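Local coordinates for nisin biosynthesis protein NisC (Lactococcus lactis subsp. lactis, PDB 2G0D) that catalyses thioether ring formation in nisin biosynthesis as the zinc-dependent lantibiotic cyclase, joining cysteine thiols to dehydrated residues of the precursor peptide, at residues A[109-114]-A[153-158]; A[91-96]-A[104-109]; A[242-247]-A[264-269]. All coordinates share one frame; numbering follows the deposited sequence.

Contact 1: A[109-114]-A[153-158]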
loop_
_atom_site.group_PDB
_atom_site.type_symbol
_atom_site.label_atom_id
_atom_site.label_comp_id
_atom_site.label_asym_id
_atom_site.label_seq_id
_atom_site.Cartn_x
_atom_site.Cartn_y
_atom_site.Cartn_z
ATOM N N LEU A 109 -6.236 14.879 -13.024
ATOM C CA LEU A 109 -6.049 14.200 -11.740
ATOM C C LEU A 109 -4.789 14.689 -11.044
ATOM O O LEU A 109 -4.827 15.009 -9.874
ATOM C CB LEU A 109 -6.059 12.675 -11.915
ATOM C CG LEU A 109 -7.416 12.084 -12.298
ATOM C CD1 LEU A 109 -7.262 10.687 -12.845
ATOM C CD2 LEU A 109 -8.394 12.121 -11.123
ATOM N N ASN A 110 -3.685 14.768 -11.780
ATOM C CA ASN A 110 -2.389 15.218 -11.238
ATOM C C ASN A 110 -2.397 16.650 -10.692
ATOM O O ASN A 110 -1.870 16.924 -9.608
ATOM C CB ASN A 110 -1.299 15.063 -12.302
ATOM C CG ASN A 110 -1.005 13.599 -12.645
ATOM O OD1 ASN A 110 -1.380 12.693 -11.905
ATOM N ND2 ASN A 110 -0.318 13.373 -13.771
ATOM N N ARG A 111 -2.996 17.571 -11.454
ATOM C CA ARG A 111 -3.138 18.953 -11.012
ATOM C C ARG A 111 -4.036 19.022 -9.783
ATOM O O ARG A 111 -3.727 19.721 -8.824
ATOM C CB ARG A 111 -3.663 19.863 -12.150
ATOM C CG ARG A 111 -2.736 19.954 -13.399
ATOM C CD ARG A 111 -1.223 19.597 -13.128
ATOM N NE ARG A 111 -0.371 19.937 -14.269
ATOM C CZ ARG A 111 0.543 20.910 -14.287
ATOM N NH1 ARG A 111 0.798 21.647 -13.203
ATOM N NH2 ARG A 111 1.231 21.145 -15.403
ATOM N N TYR A 112 -5.128 18.271 -9.775
ATOM C CA TYR A 112 -5.935 18.226 -8.567
ATOM C C TYR A 112 -5.126 17.672 -7.390
ATOM O O TYR A 112 -5.177 18.221 -6.288
ATOM C CB TYR A 112 -7.281 17.479 -8.740
ATOM C CG TYR A 112 -7.942 17.251 -7.381
ATOM C CD1 TYR A 112 -8.602 18.289 -6.693
ATOM C CD2 TYR A 112 -7.837 16.023 -6.749
ATOM C CE1 TYR A 112 -9.173 18.058 -5.420
ATOM C CE2 TYR A 112 -8.391 15.801 -5.501
ATOM C CZ TYR A 112 -9.041 16.798 -4.842
ATOM O OH TYR A 112 -9.566 16.492 -3.597
ATOM N N ILE A 113 -4.369 16.599 -7.628
ATOM C CA ILE A 113 -3.562 16.001 -6.569
ATOM C C ILE A 113 -2.560 16.992 -5.976
ATOM O O ILE A 113 -2.451 17.094 -4.750
ATOM C CB ILE A 113 -2.814 14.715 -7.022
ATOM C CG1 ILE A 113 -3.800 13.555 -7.255
ATOM C CG2 ILE A 113 -1.793 14.313 -5.953
ATOM C CD1 ILE A 113 -3.248 12.381 -8.114
ATOM N N GLU A 114 -1.826 17.699 -6.842
ATOM C CA GLU A 114 -0.872 18.703 -6.404
ATOM C C GLU A 114 -1.542 19.831 -5.613
ATOM O O GLU A 114 -1.050 20.209 -4.550
ATOM C CB GLU A 114 -0.091 19.291 -7.590
ATOM C CG GLU A 114 0.868 20.426 -7.183
ATOM C CD GLU A 114 1.998 20.652 -8.174
ATOM O OE1 GLU A 114 1.910 20.201 -9.343
ATOM O OE2 GLU A 114 2.996 21.275 -7.769
ATOM N N GLU A 153 9.388 16.463 -14.683
ATOM C CA GLU A 153 10.090 17.257 -13.656
ATOM C C GLU A 153 9.265 18.394 -13.007
ATOM O O GLU A 153 9.666 18.949 -11.975
ATOM C CB GLU A 153 11.469 17.761 -14.148
ATOM C CG GLU A 153 11.498 19.126 -14.819
ATOM C CD GLU A 153 12.933 19.594 -15.152
ATOM O OE1 GLU A 153 13.352 20.695 -14.698
ATOM O OE2 GLU A 153 13.643 18.861 -15.875
ATOM N N GLN A 154 8.112 18.721 -13.588
ATOM C CA GLN A 154 7.231 19.739 -13.003
ATOM C C GLN A 154 6.704 19.319 -11.610
ATOM O O GLN A 154 6.269 20.165 -10.831
ATOM C CB GLN A 154 6.077 20.086 -13.959
ATOM C CG GLN A 154 5.077 18.945 -14.192
ATOM C CD GLN A 154 3.785 19.424 -14.850
ATOM O OE1 GLN A 154 3.122 20.330 -14.339
ATOM N NE2 GLN A 154 3.415 18.816 -15.971
ATOM N N TYR A 155 6.786 18.022 -11.290
ATOM C CA TYR A 155 6.305 17.520 -9.994
ATOM C C TYR A 155 7.413 17.352 -8.947
ATOM O O TYR A 155 7.177 16.854 -7.838
ATOM C CB TYR A 155 5.484 16.263 -10.193
ATOM C CG TYR A 155 4.260 16.508 -11.063
ATOM C CD1 TYR A 155 3.261 17.427 -10.663
ATOM C CD2 TYR A 155 4.113 15.867 -12.293
ATOM C CE1 TYR A 155 2.142 17.670 -11.459
ATOM C CE2 TYR A 155 3.003 16.106 -13.097
ATOM C CZ TYR A 155 2.021 17.007 -12.669
ATOM O OH TYR A 155 0.912 17.240 -13.450
ATOM N N ASP A 156 8.612 17.825 -9.303
ATOM C CA ASP A 156 9.785 17.729 -8.453
ATOM C C ASP A 156 9.577 18.504 -7.175
ATOM O O ASP A 156 9.877 18.010 -6.079
ATOM C CB ASP A 156 11.037 18.214 -9.205
ATOM C CG ASP A 156 11.565 17.162 -10.212
ATOM O OD1 ASP A 156 11.015 16.034 -10.291
ATOM O OD2 ASP A 156 12.533 17.469 -10.935
ATOM N N ASP A 157 9.019 19.695 -7.312
ATOM C CA ASP A 157 8.778 20.549 -6.160
ATOM C C ASP A 157 7.783 19.914 -5.191
ATOM O O ASP A 157 8.065 19.850 -4.004
ATOM C CB ASP A 157 8.364 21.973 -6.580
ATOM C CG ASP A 157 9.508 22.751 -7.188
ATOM O OD1 ASP A 157 10.655 22.615 -6.717
ATOM O OD2 ASP A 157 9.276 23.518 -8.150
ATOM N N LEU A 158 6.652 19.432 -5.714
ATOM C CA LEU A 158 5.648 18.708 -4.950
ATOM C C LEU A 158 6.253 17.495 -4.205
ATOM O O LEU A 158 5.973 17.275 -3.016
ATOM C CB LEU A 158 4.514 18.248 -5.898
ATOM C CG LEU A 158 3.431 17.266 -5.402
ATOM C CD1 LEU A 158 2.639 17.839 -4.202
ATOM C CD2 LEU A 158 2.481 16.848 -6.515
HETATM O O HOH W 1 0.649 15.727 -15.517
HETATM O O HOH W 2 5.560 20.627 -8.115
HETATM O O HOH W 3 3.633 21.062 -11.231
#
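Glu-114 and Leu-158 mark the closest backbone approach, their CA atoms 6.7 Å apart, where helical residues 109-114 face the start of helix 156-168. Tyr-155 holds the N-cap position, and its ring reaches across to residues 110-114. Glu-114 OE1 lies beside the CD1-CE1 edge of the ring, 3.3 Å from Tyr-155 CE1. At the tip of the side chain Tyr-155 OH comes to 3.3 Å from Asn-110 CB, the amide and ring planes being 77° apart. Gln-154 CG sits over the centre of one ring face. Both helices belong to the all-helical alpha-toroid of the LanC family; here helix 140-147 packs beside them, touching Ile-113 and Leu-158, and the hydroxyl of its Tyr-146 is hydrogen-bonded to Asn-110 OD1. With CG anti to the backbone N (chi1 176°) and the chain extended, the Glu-114 carboxylate reaches water 2. This water donates to Glu-114 OE2 (2.7 Å) and to Gln-154 O, and accepts from Leu-158 N (2.9 Å), linking the carboxylate to a backbone N-H of the helix's first turn. Leu-158 CD2 rests against Glu-114 CB at 3.7 Å. Water 1 accepts from Asn-110 ND2 and, in the plane of the Tyr-155 ring, is hydrogen-bonded to Tyr-155 OH at 2.6 Å.

Contact 2: A[91-96]-A[104-109]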
loop_
_atom_site.group_PDB
_atom_site.type_symbol
_atom_site.label_atom_id
_atom_site.label_comp_id
_atom_site.label_asym_id
_atom_site.label_seq_id
_atom_site.Cartn_x
_atom_site.Cartn_y
_atom_site.Cartn_z
ATOM N N SER A 91 -4.968 3.595 -11.441
ATOM C CA SER A 91 -5.714 2.547 -12.139
ATOM C C SER A 91 -5.686 2.681 -13.684
ATOM O O SER A 91 -5.876 1.676 -14.417
ATOM C CB SER A 91 -7.139 2.436 -11.596
ATOM O OG SER A 91 -7.987 3.500 -12.038
ATOM N N ILE A 92 -5.414 3.901 -14.186
ATOM C CA ILE A 92 -5.362 4.130 -15.643
ATOM C C ILE A 92 -3.995 4.600 -16.158
ATOM O O ILE A 92 -3.816 4.862 -17.346
ATOM C CB ILE A 92 -6.468 5.126 -16.119
ATOM C CG1 ILE A 92 -6.176 6.547 -15.599
ATOM C CG2 ILE A 92 -7.868 4.657 -15.685
ATOM C CD1 ILE A 92 -7.201 7.595 -16.044
ATOM N N LEU A 93 -3.030 4.727 -15.265
ATOM C CA LEU A 93 -1.714 5.292 -15.623
ATOM C C LEU A 93 -1.069 4.626 -16.860
ATOM O O LEU A 93 -0.536 5.325 -17.727
ATOM C CB LEU A 93 -0.757 5.263 -14.413
ATOM C CG LEU A 93 0.628 5.873 -14.654
ATOM C CD1 LEU A 93 0.536 7.340 -15.079
ATOM C CD2 LEU A 93 1.484 5.739 -13.431
ATOM N N HIS A 94 -1.148 3.295 -16.955
ATOM C CA HIS A 94 -0.577 2.528 -18.102
ATOM C C HIS A 94 -1.195 2.862 -19.466
ATOM O O HIS A 94 -0.637 2.522 -20.506
ATOM C CB HIS A 94 -0.754 1.042 -17.869
ATOM C CG HIS A 94 -2.184 0.635 -17.792
ATOM N ND1 HIS A 94 -2.965 0.909 -16.693
ATOM C CD2 HIS A 94 -2.983 0.003 -18.683
ATOM C CE1 HIS A 94 -4.185 0.456 -16.905
ATOM N NE2 HIS A 94 -4.226 -0.090 -18.108
ATOM N N LEU A 95 -2.323 3.560 -19.449
ATOM C CA LEU A 95 -3.031 3.930 -20.666
ATOM C C LEU A 95 -2.678 5.342 -21.167
ATOM O O LEU A 95 -3.141 5.748 -22.233
ATOM C CB LEU A 95 -4.520 3.826 -20.425
ATOM C CG LEU A 95 -5.120 2.422 -20.209
ATOM C CD1 LEU A 95 -6.552 2.508 -19.676
ATOM C CD2 LEU A 95 -5.091 1.619 -21.504
ATOM N N ARG A 96 -1.858 6.057 -20.387
ATOM C CA ARG A 96 -1.429 7.427 -20.670
ATOM C C ARG A 96 -1.141 7.719 -22.144
ATOM O O ARG A 96 -1.697 8.666 -22.704
ATOM C CB ARG A 96 -0.230 7.842 -19.794
ATOM C CG ARG A 96 0.098 9.347 -19.931
ATOM C CD ARG A 96 1.016 9.937 -18.844
ATOM N NE ARG A 96 1.332 11.338 -19.170
ATOM C CZ ARG A 96 0.653 12.412 -18.753
ATOM N NH1 ARG A 96 -0.399 12.298 -17.936
ATOM N NH2 ARG A 96 1.027 13.627 -19.166
ATOM N N ASN A 104 -5.380 13.298 -20.948
ATOM C CA ASN A 104 -6.147 14.460 -20.496
ATOM C C ASN A 104 -6.702 14.242 -19.101
ATOM O O ASN A 104 -6.562 15.095 -18.242
ATOM C CB ASN A 104 -7.284 14.813 -21.471
ATOM C CG ASN A 104 -6.795 15.575 -22.699
ATOM O OD1 ASN A 104 -5.631 15.995 -22.780
ATOM N ND2 ASN A 104 -7.688 15.753 -23.667
ATOM N N LEU A 105 -7.296 13.071 -18.874
ATOM C CA LEU A 105 -7.800 12.706 -17.554
ATOM C C LEU A 105 -6.689 12.651 -16.501
ATOM O O LEU A 105 -6.856 13.171 -15.403
ATOM C CB LEU A 105 -8.560 11.373 -17.614
ATOM C CG LEU A 105 -9.226 10.863 -16.323
ATOM C CD1 LEU A 105 -10.148 11.950 -15.671
ATOM C CD2 LEU A 105 -10.000 9.576 -16.582
ATOM N N LEU A 106 -5.563 12.023 -16.829
ATOM C CA LEU A 106 -4.443 11.899 -15.876
ATOM C C LEU A 106 -3.874 13.278 -15.468
ATOM O O LEU A 106 -3.600 13.505 -14.294
ATOM C CB LEU A 106 -3.341 10.986 -16.437
ATOM C CG LEU A 106 -3.660 9.473 -16.404
ATOM C CD1 LEU A 106 -2.796 8.654 -17.374
ATOM C CD2 LEU A 106 -3.482 8.939 -14.975
ATOM N N ASP A 107 -3.724 14.184 -16.440
ATOM C CA ASP A 107 -3.270 15.561 -16.185
ATOM C C ASP A 107 -4.170 16.319 -15.210
ATOM O O ASP A 107 -3.675 16.977 -14.300
ATOM C CB ASP A 107 -3.131 16.350 -17.501
ATOM C CG ASP A 107 -1.940 15.903 -18.330
ATOM O OD1 ASP A 107 -1.052 15.191 -17.792
ATOM O OD2 ASP A 107 -1.887 16.250 -19.526
ATOM N N SER A 108 -5.484 16.209 -15.408
ATOM C CA SER A 108 -6.476 16.764 -14.484
ATOM C C SER A 108 -6.321 16.197 -13.092
ATOM O O SER A 108 -6.304 16.933 -12.101
ATOM C CB SER A 108 -7.890 16.459 -14.960
ATOM O OG SER A 108 -8.059 16.945 -16.264
ATOM N N LEU A 109 -6.236 14.879 -13.024
ATOM C CA LEU A 109 -6.049 14.200 -11.740
ATOM C C LEU A 109 -4.789 14.689 -11.044
ATOM O O LEU A 109 -4.827 15.009 -9.874
ATOM C CB LEU A 109 -6.059 12.675 -11.915
ATOM C CG LEU A 109 -7.416 12.084 -12.298
ATOM C CD1 LEU A 109 -7.262 10.687 -12.845
ATOM C CD2 LEU A 109 -8.394 12.121 -11.123
#
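The Arg-96 guanidinium meets Asp-107 and Leu-106 edge-on: Asp-107 OD1 lies almost exactly in its plane, and Leu-106 CB comes to 3.6 Å from Arg-96 NH1. Both terminal nitrogens grip the single oxygen end-on, Arg-96 NH1 at 3.0 Å and NH2 at 2.9 Å from Asp-107 OD1, and both bonds are noticeably bent. The carboxylate is turned 55° from the guanidinium; NH2 takes the syn lone pair of the oxygen, whereas NH1 comes from above the carboxylate plane. An extended chain, with CG anti to the backbone N (chi1 -172°), carries the arginine past Leu-106, whose CD1 touches Arg-96 CB at 3.6 Å. Leu-106 projects from helix 100-122 between Arg-96 and Ile-92. Its CD2 lies 3.7 Å from Ile-92 CG1, the two side chains running antiparallel alongside one another. Ile-92 CD1 meets Leu-105 CD2 at 3.5 Å, a close approach for two methyl groups, at about a right angle. Ile-64 of helix 53-74 touches both Ile-92 and Leu-105, so three helices of the toroid join here. The chemistry is thus divided: largely buried aliphatic branches pack the end of helix 85-92 against helix 100-122, while a partly exposed salt bridge ties the following turn to it, and two N-H groups on one oxygen would draw negative charge toward Asp-107 OD1 and probably favour the ionised carboxylate.

Contact 3: A[242-247]-A[264-269]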
loop_
_atom_site.group_PDB
_atom_site.type_symbol
_atom_site.label_atom_id
_atom_site.label_comp_id
_atom_site.label_asym_id
_atom_site.label_seq_id
_atom_site.Cartn_x
_atom_site.Cartn_y
_atom_site.Cartn_z
ATOM N N PHE A 242 12.588 -1.576 19.222
ATOM C CA PHE A 242 11.356 -2.080 19.825
ATOM C C PHE A 242 10.931 -3.486 19.349
ATOM O O PHE A 242 9.872 -3.984 19.754
ATOM C CB PHE A 242 10.236 -1.039 19.723
ATOM C CG PHE A 242 10.480 0.202 20.568
ATOM C CD1 PHE A 242 10.938 1.382 19.987
ATOM C CD2 PHE A 242 10.256 0.184 21.950
ATOM C CE1 PHE A 242 11.162 2.532 20.776
ATOM C CE2 PHE A 242 10.491 1.315 22.740
ATOM C CZ PHE A 242 10.942 2.489 22.147
ATOM N N GLU A 243 11.755 -4.123 18.510
ATOM C CA GLU A 243 11.524 -5.518 18.098
ATOM C C GLU A 243 11.370 -6.419 19.324
ATOM O O GLU A 243 12.138 -6.298 20.294
ATOM C CB GLU A 243 12.658 -6.051 17.230
ATOM C CG GLU A 243 12.414 -7.477 16.772
ATOM C CD GLU A 243 13.558 -8.084 15.956
ATOM O OE1 GLU A 243 14.577 -7.405 15.691
ATOM O OE2 GLU A 243 13.426 -9.267 15.577
ATOM N N LEU A 244 10.372 -7.302 19.292
ATOM C CA LEU A 244 10.180 -8.255 20.395
ATOM C C LEU A 244 11.274 -9.324 20.389
ATOM O O LEU A 244 12.007 -9.500 19.406
ATOM C CB LEU A 244 8.775 -8.869 20.392
ATOM C CG LEU A 244 7.621 -7.866 20.486
ATOM C CD1 LEU A 244 6.249 -8.564 20.348
ATOM C CD2 LEU A 244 7.712 -7.057 21.781
ATOM N N GLU A 245 11.378 -10.040 21.496
ATOM C CA GLU A 245 12.598 -10.761 21.790
ATOM C C GLU A 245 12.353 -12.253 21.920
ATOM O O GLU A 245 11.242 -12.686 22.280
ATOM C CB GLU A 245 13.236 -10.166 23.057
ATOM C CG GLU A 245 14.012 -8.867 22.776
ATOM C CD GLU A 245 14.205 -7.950 23.987
ATOM O OE1 GLU A 245 14.753 -6.839 23.773
ATOM O OE2 GLU A 245 13.813 -8.305 25.131
ATOM N N ARG A 246 13.392 -13.027 21.586
ATOM C CA ARG A 246 13.447 -14.477 21.834
ATOM C C ARG A 246 12.348 -15.242 21.051
ATOM O O ARG A 246 12.317 -15.175 19.823
ATOM C CB ARG A 246 13.419 -14.788 23.343
ATOM C CG ARG A 246 14.469 -14.043 24.224
ATOM C CD ARG A 246 15.838 -14.710 24.229
ATOM N NE ARG A 246 16.085 -15.640 25.356
ATOM C CZ ARG A 246 15.576 -16.867 25.452
ATOM N NH1 ARG A 246 15.873 -17.639 26.471
ATOM N NH2 ARG A 246 14.743 -17.326 24.524
ATOM N N LYS A 247 11.455 -15.941 21.765
ATOM C CA LYS A 247 10.321 -16.661 21.158
ATOM C C LYS A 247 9.457 -15.760 20.282
ATOM O O LYS A 247 8.761 -16.239 19.386
ATOM C CB LYS A 247 9.469 -17.365 22.231
ATOM C CG LYS A 247 10.279 -18.245 23.187
ATOM C CD LYS A 247 9.405 -19.151 24.047
ATOM C CE LYS A 247 8.632 -18.411 25.136
ATOM N NZ LYS A 247 8.050 -19.402 26.143
ATOM N N GLU A 264 12.424 3.228 26.178
ATOM C CA GLU A 264 13.149 2.558 25.083
ATOM C C GLU A 264 13.065 1.023 25.163
ATOM O O GLU A 264 13.855 0.323 24.525
ATOM C CB GLU A 264 14.614 3.014 24.976
ATOM C CG GLU A 264 14.839 4.482 24.594
ATOM C CD GLU A 264 16.192 5.000 25.080
ATOM O OE1 GLU A 264 17.095 4.168 25.328
ATOM O OE2 GLU A 264 16.353 6.237 25.230
ATOM N N LYS A 265 12.125 0.510 25.954
ATOM C CA LYS A 265 11.743 -0.900 25.863
ATOM C C LYS A 265 10.231 -1.009 25.712
ATOM O O LYS A 265 9.499 -0.094 26.088
ATOM C CB LYS A 265 12.148 -1.732 27.096
ATOM C CG LYS A 265 13.248 -1.220 27.992
ATOM C CD LYS A 265 13.317 -2.128 29.227
ATOM C CE LYS A 265 14.120 -1.528 30.371
ATOM N NZ LYS A 265 15.586 -1.700 30.164
ATOM N N VAL A 266 9.770 -2.133 25.167
ATOM C CA VAL A 266 8.377 -2.545 25.318
ATOM C C VAL A 266 8.099 -2.771 26.820
ATOM O O VAL A 266 8.951 -3.305 27.547
ATOM C CB VAL A 266 8.076 -3.848 24.524
ATOM C CG1 VAL A 266 6.636 -4.298 24.728
ATOM C CG2 VAL A 266 8.355 -3.649 23.041
ATOM N N ILE A 267 6.916 -2.347 27.270
ATOM C CA ILE A 267 6.482 -2.564 28.653
ATOM C C ILE A 267 5.274 -3.506 28.681
ATOM O O ILE A 267 5.295 -4.541 29.356
ATOM C CB ILE A 267 6.145 -1.228 29.392
ATOM C CG1 ILE A 267 7.297 -0.216 29.267
ATOM C CG2 ILE A 267 5.816 -1.494 30.872
ATOM C CD1 ILE A 267 7.005 1.189 29.837
ATOM N N ARG A 268 4.220 -3.138 27.957
ATOM C CA ARG A 268 3.011 -3.945 27.925
ATOM C C ARG A 268 3.007 -4.770 26.647
ATOM O O ARG A 268 3.252 -4.242 25.558
ATOM C CB ARG A 268 1.745 -3.074 27.981
ATOM C CG ARG A 268 1.683 -2.036 29.120
ATOM C CD ARG A 268 1.776 -2.667 30.487
ATOM N NE ARG A 268 1.026 -1.933 31.510
ATOM C CZ ARG A 268 1.554 -1.104 32.413
ATOM N NH1 ARG A 268 2.865 -0.869 32.448
ATOM N NH2 ARG A 268 0.760 -0.510 33.296
ATOM N N GLU A 269 2.740 -6.063 26.806
ATOM C CA GLU A 269 2.555 -6.969 25.681
ATOM C C GLU A 269 1.254 -6.646 24.951
ATOM O O GLU A 269 0.301 -6.122 25.548
ATOM C CB GLU A 269 2.567 -8.438 26.142
ATOM C CG GLU A 269 1.383 -8.851 27.010
ATOM C CD GLU A 269 1.340 -10.345 27.298
ATOM O OE1 GLU A 269 2.263 -11.078 26.881
ATOM O OE2 GLU A 269 0.375 -10.794 27.950
#
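Phe-242 and Lys-265 have the nearest CA atoms, 6.2 Å apart, where two irregular segments pass each other, one starting at the last residue of helix 226-242 and the other just after helix 258-263, and no hydrogen bond joins them. Phe-242 carries much of the contact by bringing the CD2-CE2-CZ side of its ring up to the opposite backbone. Its CG stands anti to the carbonyl carbon (chi1 -67°), and from there the ring runs along the peptide units of residues 264-266. Phe-242 CE2 approaches Glu-264 C at 3.5 Å and Lys-265 N at 3.7 Å, both from an oblique direction, whereas Lys-265 O and Val-266 N lie at the ring edge, in its plane. Phe-242 CZ, farther along, is 3.7 Å from Glu-264 CA. Glu-264 leaves the helix with positive phi (73°), and its side chain starts away from the ring; the carbon and nitrogen atoms of its backbone and the next residue therefore form the surface that the phenylalanine meets. Val-266 and Leu-244 supply the aliphatic part. Val-266 CG2 lies 3.6 Å from Phe-242 O and 3.7 Å from Leu-244 CD2, the valine and leucine side chains crossing at about a right angle. Leu-261 of helix 258-263 also touches the phenylalanine, and Ile-273 touches Leu-244, adding to the apolar patch. Across the 16 intervening residues, which include strand 255-256 and helix 258-263, the chain returns to the same place. The arrangement is a surface loop-to-loop contact that closes a peripheral excursion between helices 226-242 and 281-294 of the alpha-toroid.

Along the chain the contacts come in series, contact 2 ending at the residue where contact 1 begins and contact 3 following much later. Contacts 1 and 2 have centres 13 Å apart and share Leu-109; helix 100-122 faces helix 85-92 and its following turn in contact 2 and the start of helix 156-168 in contact 1. That one helix thus links successive parts of the toroid. Contact 3 lies on the opposite side of the chain's centre, its centre 41 Å from that of contact 1 and 45 Å from that of contact 2, and touches neither. Contacts 1 and 2 lie 20 Å and contact 3 26 Å from the chain's centre; the first two pack helix ends and turns on helix 100-122, the third joins loops.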